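Local coordinates for protein mannosephosphate isomerase, putative (Archaeoglobus fulgidus, PDB 1ZX5) that probably catalyses the interconversion of D-mannose 6-phosphate and D-fructose 6-phosphate as a zinc-dependent type 1 mannose-6-phosphate isomerase of the cupin superfamily, at residues A[47-52]-A[58-63]; A[68-71]-A[76-79]. One frame throughout, in Å; residues are numbered along the deposited sequence.

Contact 1: A[47-52]-A[58-63]; sequences SRPSTV and QLSMIE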
ATOM      1  N   SER A  47      -1.551  15.176   4.048  1.00 37.17           N
ATOM      2  CA  SER A  47      -0.288  15.378   4.762  1.00 37.55           C
ATOM      3  C   SER A  47       0.916  15.320   3.816  1.00 37.19           C
ATOM      4  O   SER A  47       1.982  15.860   4.122  1.00 36.81           O
ATOM      5  CB  SER A  47      -0.131  14.360   5.907  1.00 38.17           C
ATOM      6  OG  SER A  47       0.124  13.039   5.417  1.00 40.04           O
ATOM      7  N   ARG A  48       0.733  14.695   2.652  1.00 36.43           N
ATOM      8  CA  ARG A  48       1.862  14.319   1.815  1.00 35.71           C
ATOM      9  C   ARG A  48       1.411  13.997   0.372  1.00 34.48           C
ATOM     10  O   ARG A  48       1.588  12.877  -0.109  1.00 34.17           O
ATOM     11  CB  ARG A  48       2.563  13.138   2.516  1.00 36.18           C
ATOM     12  CG  ARG A  48       3.853  12.655   1.936  1.00 38.38           C
ATOM     13  CD  ARG A  48       4.874  12.326   3.019  1.00 41.68           C
ATOM     14  NE  ARG A  48       4.344  11.753   4.262  1.00 41.98           N
ATOM     15  CZ  ARG A  48       4.905  11.959   5.457  1.00 43.16           C
ATOM     16  NH1 ARG A  48       4.379  11.401   6.545  1.00 44.26           N
ATOM     17  NH2 ARG A  48       5.984  12.736   5.572  1.00 39.12           N
ATOM     18  N   PRO A  49       0.813  14.988  -0.327  1.00 33.43           N
ATOM     19  CA  PRO A  49       0.307  14.700  -1.668  1.00 32.13           C
ATOM     20  C   PRO A  49       1.423  14.563  -2.711  1.00 31.18           C
ATOM     21  O   PRO A  49       2.425  15.280  -2.653  1.00 30.80           O
ATOM     22  CB  PRO A  49      -0.584  15.903  -1.977  1.00 31.94           C
ATOM     23  CG  PRO A  49      -0.041  17.012  -1.146  1.00 32.62           C
ATOM     24  CD  PRO A  49       0.588  16.399   0.063  1.00 33.34           C
ATOM     25  N   SER A  50       1.249  13.627  -3.640  1.00 30.13           N
ATOM     26  CA  SER A  50       2.172  13.467  -4.751  1.00 29.85           C
ATOM     27  C   SER A  50       1.861  14.524  -5.789  1.00 30.40           C
ATOM     28  O   SER A  50       0.731  15.019  -5.867  1.00 30.33           O
ATOM     29  CB  SER A  50       2.034  12.078  -5.375  1.00 29.27           C
ATOM     30  OG  SER A  50       2.555  11.080  -4.511  1.00 28.74           O
ATOM     31  N   THR A  51       2.860  14.880  -6.581  1.00 31.06           N
ATOM     32  CA  THR A  51       2.618  15.755  -7.709  1.00 32.62           C
ATOM     33  C   THR A  51       2.852  14.962  -8.994  1.00 32.75           C
ATOM     34  O   THR A  51       3.774  14.146  -9.089  1.00 32.17           O
ATOM     35  CB  THR A  51       3.453  17.090  -7.665  1.00 33.00           C
ATOM     36  OG1 THR A  51       4.820  16.804  -7.919  1.00 36.53           O
ATOM     37  CG2 THR A  51       3.358  17.798  -6.302  1.00 32.42           C
ATOM     38  N   VAL A  52       1.992  15.202  -9.977  1.00 33.86           N
ATOM     39  CA  VAL A  52       1.968  14.399 -11.192  1.00 34.99           C
ATOM     40  C   VAL A  52       2.222  15.223 -12.460  1.00 36.74           C
ATOM     41  O   VAL A  52       2.068  16.448 -12.463  1.00 36.29           O
ATOM     42  CB  VAL A  52       0.637  13.588 -11.317  1.00 34.60           C
ATOM     43  CG1 VAL A  52       0.482  12.628 -10.146  1.00 33.23           C
ATOM     44  CG2 VAL A  52      -0.575  14.512 -11.435  1.00 32.82           C
ATOM     45  N   GLN A  58       2.770  19.964 -14.648  1.00 48.99           N
ATOM     46  CA  GLN A  58       2.820  19.530 -13.258  1.00 47.96           C
ATOM     47  C   GLN A  58       1.634  20.015 -12.412  1.00 46.38           C
ATOM     48  O   GLN A  58       1.282  21.188 -12.449  1.00 46.12           O
ATOM     49  CB  GLN A  58       4.149  19.998 -12.663  1.00 48.14           C
ATOM     50  CG  GLN A  58       4.336  19.703 -11.208  1.00 49.89           C
ATOM     51  CD  GLN A  58       5.714  20.088 -10.716  1.00 52.46           C
ATOM     52  OE1 GLN A  58       5.853  20.916  -9.807  1.00 53.38           O
ATOM     53  NE2 GLN A  58       6.748  19.489 -11.313  1.00 52.36           N
ATOM     54  N   LEU A  59       1.021  19.089 -11.667  1.00 44.54           N
ATOM     55  CA  LEU A  59      -0.026  19.415 -10.680  1.00 42.67           C
ATOM     56  C   LEU A  59      -0.116  18.368  -9.559  1.00 41.54           C
ATOM     57  O   LEU A  59       0.439  17.270  -9.662  1.00 40.95           O
ATOM     58  CB  LEU A  59      -1.401  19.621 -11.338  1.00 42.80           C
ATOM     59  CG  LEU A  59      -2.167  18.439 -11.952  1.00 42.49           C
ATOM     60  CD1 LEU A  59      -3.651  18.754 -12.044  1.00 42.03           C
ATOM     61  CD2 LEU A  59      -1.615  18.077 -13.329  1.00 43.09           C
ATOM     62  N   SER A  60      -0.824  18.721  -8.495  1.00 39.92           N
ATOM     63  CA  SER A  60      -0.967  17.859  -7.339  1.00 38.79           C
ATOM     64  C   SER A  60      -2.052  16.811  -7.577  1.00 37.97           C
ATOM     65  O   SER A  60      -3.009  17.086  -8.298  1.00 37.70           O
ATOM     66  CB  SER A  60      -1.285  18.723  -6.113  1.00 38.57           C
ATOM     67  OG  SER A  60      -1.948  18.002  -5.099  1.00 38.57           O
HETATM   68  N   MSE A  61      -1.908  15.629  -6.962  1.00 36.83           N
HETATM   69  CA  MSE A  61      -2.930  14.570  -7.028  1.00 36.49           C
HETATM   70  C   MSE A  61      -4.264  15.065  -6.522  1.00 36.08           C
HETATM   71  O   MSE A  61      -5.320  14.567  -6.921  1.00 36.35           O
HETATM   72  CB  MSE A  61      -2.552  13.354  -6.173  1.00 36.45           C
HETATM   73  CG  MSE A  61      -1.742  12.305  -6.853  1.00 37.29           C
HETATM   74 SE   MSE A  61      -2.627  11.568  -8.430  0.90 39.54          SE
HETATM   75  CE  MSE A  61      -4.194  10.773  -7.662  1.00 37.14           C
ATOM     76  N   ILE A  62      -4.204  16.017  -5.604  1.00 35.66           N
ATOM     77  CA  ILE A  62      -5.401  16.585  -4.989  1.00 35.30           C
ATOM     78  C   ILE A  62      -6.144  17.455  -6.013  1.00 34.92           C
ATOM     79  O   ILE A  62      -7.362  17.336  -6.157  1.00 34.61           O
ATOM     80  CB  ILE A  62      -5.044  17.315  -3.670  1.00 35.24           C
ATOM     81  CG1 ILE A  62      -4.640  16.258  -2.622  1.00 34.98           C
ATOM     82  CG2 ILE A  62      -6.202  18.210  -3.188  1.00 34.93           C
ATOM     83  CD1 ILE A  62      -4.206  16.813  -1.272  1.00 35.79           C
ATOM     84  N   GLU A  63      -5.410  18.316  -6.716  0.50 34.72           N
ATOM     85  CA  GLU A  63      -5.986  19.087  -7.809  0.50 34.74           C
ATOM     86  C   GLU A  63      -6.522  18.123  -8.867  0.50 34.45           C
ATOM     87  O   GLU A  63      -7.696  18.198  -9.238  0.50 34.52           O
ATOM     88  CB  GLU A  63      -4.957  20.052  -8.411  0.50 34.73           C
ATOM     89  CG  GLU A  63      -5.546  21.081  -9.375  0.50 34.96           C
ATOM     90  CD  GLU A  63      -4.520  22.091  -9.874  0.50 35.24           C
ATOM     91  OE1 GLU A  63      -3.826  22.712  -9.039  0.50 36.25           O
ATOM     92  OE2 GLU A  63      -4.418  22.277 -11.103  0.50 36.03           O
TER

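Contact 2: A[68-71]-A[76-79]; sequences HRDE and AAEK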
ATOM      1  N   HIS A  68     -10.887  15.889 -12.043  1.00 35.38           N
ATOM      2  CA  HIS A  68     -11.031  14.756 -12.972  1.00 35.23           C
ATOM      3  C   HIS A  68     -11.535  13.485 -12.306  1.00 35.04           C
ATOM      4  O   HIS A  68     -11.371  12.372 -12.819  1.00 35.22           O
ATOM      5  CB  HIS A  68      -9.708  14.504 -13.707  1.00 34.97           C
ATOM      6  CG  HIS A  68      -9.254  15.675 -14.522  1.00 35.87           C
ATOM      7  ND1 HIS A  68      -9.885  16.057 -15.687  1.00 35.34           N
ATOM      8  CD2 HIS A  68      -8.251  16.564 -14.325  1.00 36.25           C
ATOM      9  CE1 HIS A  68      -9.281  17.125 -16.179  1.00 36.26           C
ATOM     10  NE2 HIS A  68      -8.287  17.452 -15.373  1.00 36.26           N
ATOM     11  N   ARG A  69     -12.171  13.676 -11.164  1.00 34.76           N
ATOM     12  CA  ARG A  69     -12.656  12.596 -10.328  1.00 34.80           C
ATOM     13  C   ARG A  69     -13.474  11.515 -11.052  1.00 34.04           C
ATOM     14  O   ARG A  69     -13.173  10.332 -10.909  1.00 33.49           O
ATOM     15  CB  ARG A  69     -13.454  13.218  -9.197  1.00 35.09           C
ATOM     16  CG  ARG A  69     -14.367  12.295  -8.509  1.00 37.45           C
ATOM     17  CD  ARG A  69     -15.431  13.085  -7.788  1.00 40.96           C
ATOM     18  NE  ARG A  69     -16.561  12.214  -7.526  1.00 43.73           N
ATOM     19  CZ  ARG A  69     -16.517  11.189  -6.690  1.00 44.86           C
ATOM     20  NH1 ARG A  69     -15.399  10.921  -6.030  1.00 46.13           N
ATOM     21  NH2 ARG A  69     -17.591  10.438  -6.507  1.00 46.68           N
ATOM     22  N   ASP A  70     -14.494  11.925 -11.813  1.00 33.58           N
ATOM     23  CA  ASP A  70     -15.375  10.992 -12.538  1.00 33.57           C
ATOM     24  C   ASP A  70     -14.620  10.194 -13.596  1.00 32.52           C
ATOM     25  O   ASP A  70     -14.775   8.983 -13.678  1.00 31.78           O
ATOM     26  CB  ASP A  70     -16.562  11.722 -13.198  1.00 34.26           C
ATOM     27  CG  ASP A  70     -17.525  12.340 -12.183  1.00 37.09           C
ATOM     28  OD1 ASP A  70     -17.395  12.082 -10.962  1.00 40.74           O
ATOM     29  OD2 ASP A  70     -18.428  13.094 -12.613  1.00 40.28           O
ATOM     30  N   GLU A  71     -13.808  10.885 -14.395  1.00 32.09           N
ATOM     31  CA  GLU A  71     -12.955  10.235 -15.393  1.00 32.16           C
ATOM     32  C   GLU A  71     -11.915   9.295 -14.773  1.00 31.67           C
ATOM     33  O   GLU A  71     -11.681   8.204 -15.294  1.00 31.56           O
ATOM     34  CB  GLU A  71     -12.254  11.258 -16.293  1.00 32.02           C
ATOM     35  CG  GLU A  71     -11.608  10.602 -17.507  1.00 32.36           C
ATOM     36  CD  GLU A  71     -10.825  11.559 -18.396  1.00 32.50           C
ATOM     37  OE1 GLU A  71     -11.020  12.793 -18.285  1.00 32.44           O
ATOM     38  OE2 GLU A  71     -10.021  11.060 -19.222  1.00 30.82           O
ATOM     39  N   ALA A  76     -16.293   3.351 -10.501  1.00 34.69           N
ATOM     40  CA  ALA A  76     -16.126   3.491  -9.052  1.00 34.96           C
ATOM     41  C   ALA A  76     -16.459   4.901  -8.547  1.00 35.39           C
ATOM     42  O   ALA A  76     -16.338   5.171  -7.354  1.00 35.12           O
ATOM     43  CB  ALA A  76     -14.699   3.108  -8.647  1.00 34.86           C
ATOM     44  N   ALA A  77     -16.881   5.788  -9.451  1.00 36.30           N
ATOM     45  CA  ALA A  77     -17.165   7.183  -9.107  1.00 37.42           C
ATOM     46  C   ALA A  77     -18.303   7.339  -8.099  1.00 38.64           C
ATOM     47  O   ALA A  77     -18.210   8.175  -7.201  1.00 38.62           O
ATOM     48  CB  ALA A  77     -17.434   8.015 -10.348  1.00 37.04           C
ATOM     49  N   GLU A  78     -19.363   6.540  -8.235  1.00 39.90           N
ATOM     50  CA  GLU A  78     -20.470   6.606  -7.276  1.00 41.77           C
ATOM     51  C   GLU A  78     -20.079   6.049  -5.903  1.00 41.55           C
ATOM     52  O   GLU A  78     -20.467   6.607  -4.869  1.00 41.99           O
ATOM     53  CB  GLU A  78     -21.765   5.966  -7.812  1.00 41.79           C
ATOM     54  CG  GLU A  78     -21.627   4.571  -8.448  1.00 43.64           C
ATOM     55  CD  GLU A  78     -22.727   4.283  -9.486  1.00 44.53           C
ATOM     56  OE1 GLU A  78     -23.927   4.562  -9.198  1.00 48.07           O
ATOM     57  OE2 GLU A  78     -22.391   3.780 -10.595  1.00 47.50           O
ATOM     58  N   LYS A  79     -19.277   4.985  -5.901  1.00 41.21           N
ATOM     59  CA  LYS A  79     -18.849   4.342  -4.656  1.00 40.54           C
ATOM     60  C   LYS A  79     -17.924   5.204  -3.794  1.00 40.11           C
ATOM     61  O   LYS A  79     -18.038   5.201  -2.572  1.00 40.18           O
ATOM     62  CB  LYS A  79     -18.192   2.990  -4.954  1.00 40.69           C
ATOM     63  CG  LYS A  79     -17.723   2.228  -3.715  1.00 40.67           C
ATOM     64  CD  LYS A  79     -17.356   0.807  -4.074  1.00 40.01           C
ATOM     65  CE  LYS A  79     -16.842   0.071  -2.859  1.00 39.92           C
ATOM     66  NZ  LYS A  79     -16.410  -1.308  -3.214  1.00 39.53           N
TER

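Contact 1: A[47-52]-A[58-63]
Val52 and Leu59 form an antiparallel hydrogen-bonded pair, Val52 N giving to Leu59 O at 2.6 Å and Leu59 N to Val52 O at 3.0 Å, while Thr51 and Ser60 beside them make a non-hydrogen-bonded pair. One residue past the last strand pair, Met61 N, at the start of the helix, still reaches back to Ser50 O over 2.9 Å. Met61, deposited as selenomethionine, bends at chi2 (-59°), which together with chi1 sets its selenium against Val52 CG1 at 3.7 Å, the two side chains meeting at about a right angle. Leu59 projects from the same sheet face as Val52 and lays CD2 beside Val52 CG2 at 4.2 Å. Farther along, the Pro49 ring offers CB to Ile62 CD1 at 3.8 Å and so covers part of the first helical turn. Ser60 is the N-cap: its OG, anti to the backbone N (chi1 156°), accepts from Ile62 N at 3.0 Å. Just before the first strand, Ser50 OG bonds to Ser43 N and Asn14 ND2, tying the hairpin to neighbouring loops. This is a beta hairpin whose second strand runs straight into a helix. Backbone bonds fix its register and the serine cap pays for one amide of the opening turn, whereas Thr51 OG1 is covered without a polar partner in the model, which probably carries some desolvation cost.

Contact 2: A[68-71]-A[76-79]
Arg69 and Asp70 are the residues of 68-71 that meet Ala77, at the surface where helix 61-73 gives way to the connection leading to strand 85-92. Arg69 comes first. Its CG swings to the far side from its own N (chi1 161°) and the chain runs extended as far as NE, which brings the guanidinium over to the Ala77 carbonyl. The modelled separation of NH2 from Ala77 O, 2.4 Å, is too short and too poorly angled to count as a bond, so the details of this approach are doubtful. A firmer hold lies just beyond, where Arg69 NH1 bonds to Phe80 O. Next along the helix, Asp70 sets OD1 3.5 Å from Arg69 NE, a rather long salt bridge between sequence neighbours that may steady NE. The same OD1 lies 4.1 Å from Ala77 CB, which points toward the helix. Were Arg69 cut back to an alanine, Asp70 would probably lose its nearby positive charge and the Phe80 carbonyl its guanidinium donor. Around this turn, Glu71 leads away to the backbone near the N terminus and to Ser280 OG, between strands 274-277 and 283-288, while Lys79 reaches the Lys299 carbonyl directly after strand 291-298, so that both segments border strands of the C-terminal part of the chain.

Overall arrangement
Following the chain from the N terminus, the approach to strand 51-54 enters contact 1; the chain turns at 55-56 and strand 57-60 returns to close this hairpin loop, five residues separating the two segments. The chain then passes directly into helix 61-73, whose first turn belongs to contact 1 and whose later part opens contact 2. There a second short loop, of four residues, closes when 76-79 folds back beside the helix on the way to strand 85-92. The contacts stand in series, neither nesting nor crossing, with centres about 18 Å apart. Helix 61-73 is common to both: contact 1 joins its start to the three-stranded sheet, and contact 2 links its far end to the segment approaching the six-stranded sheet.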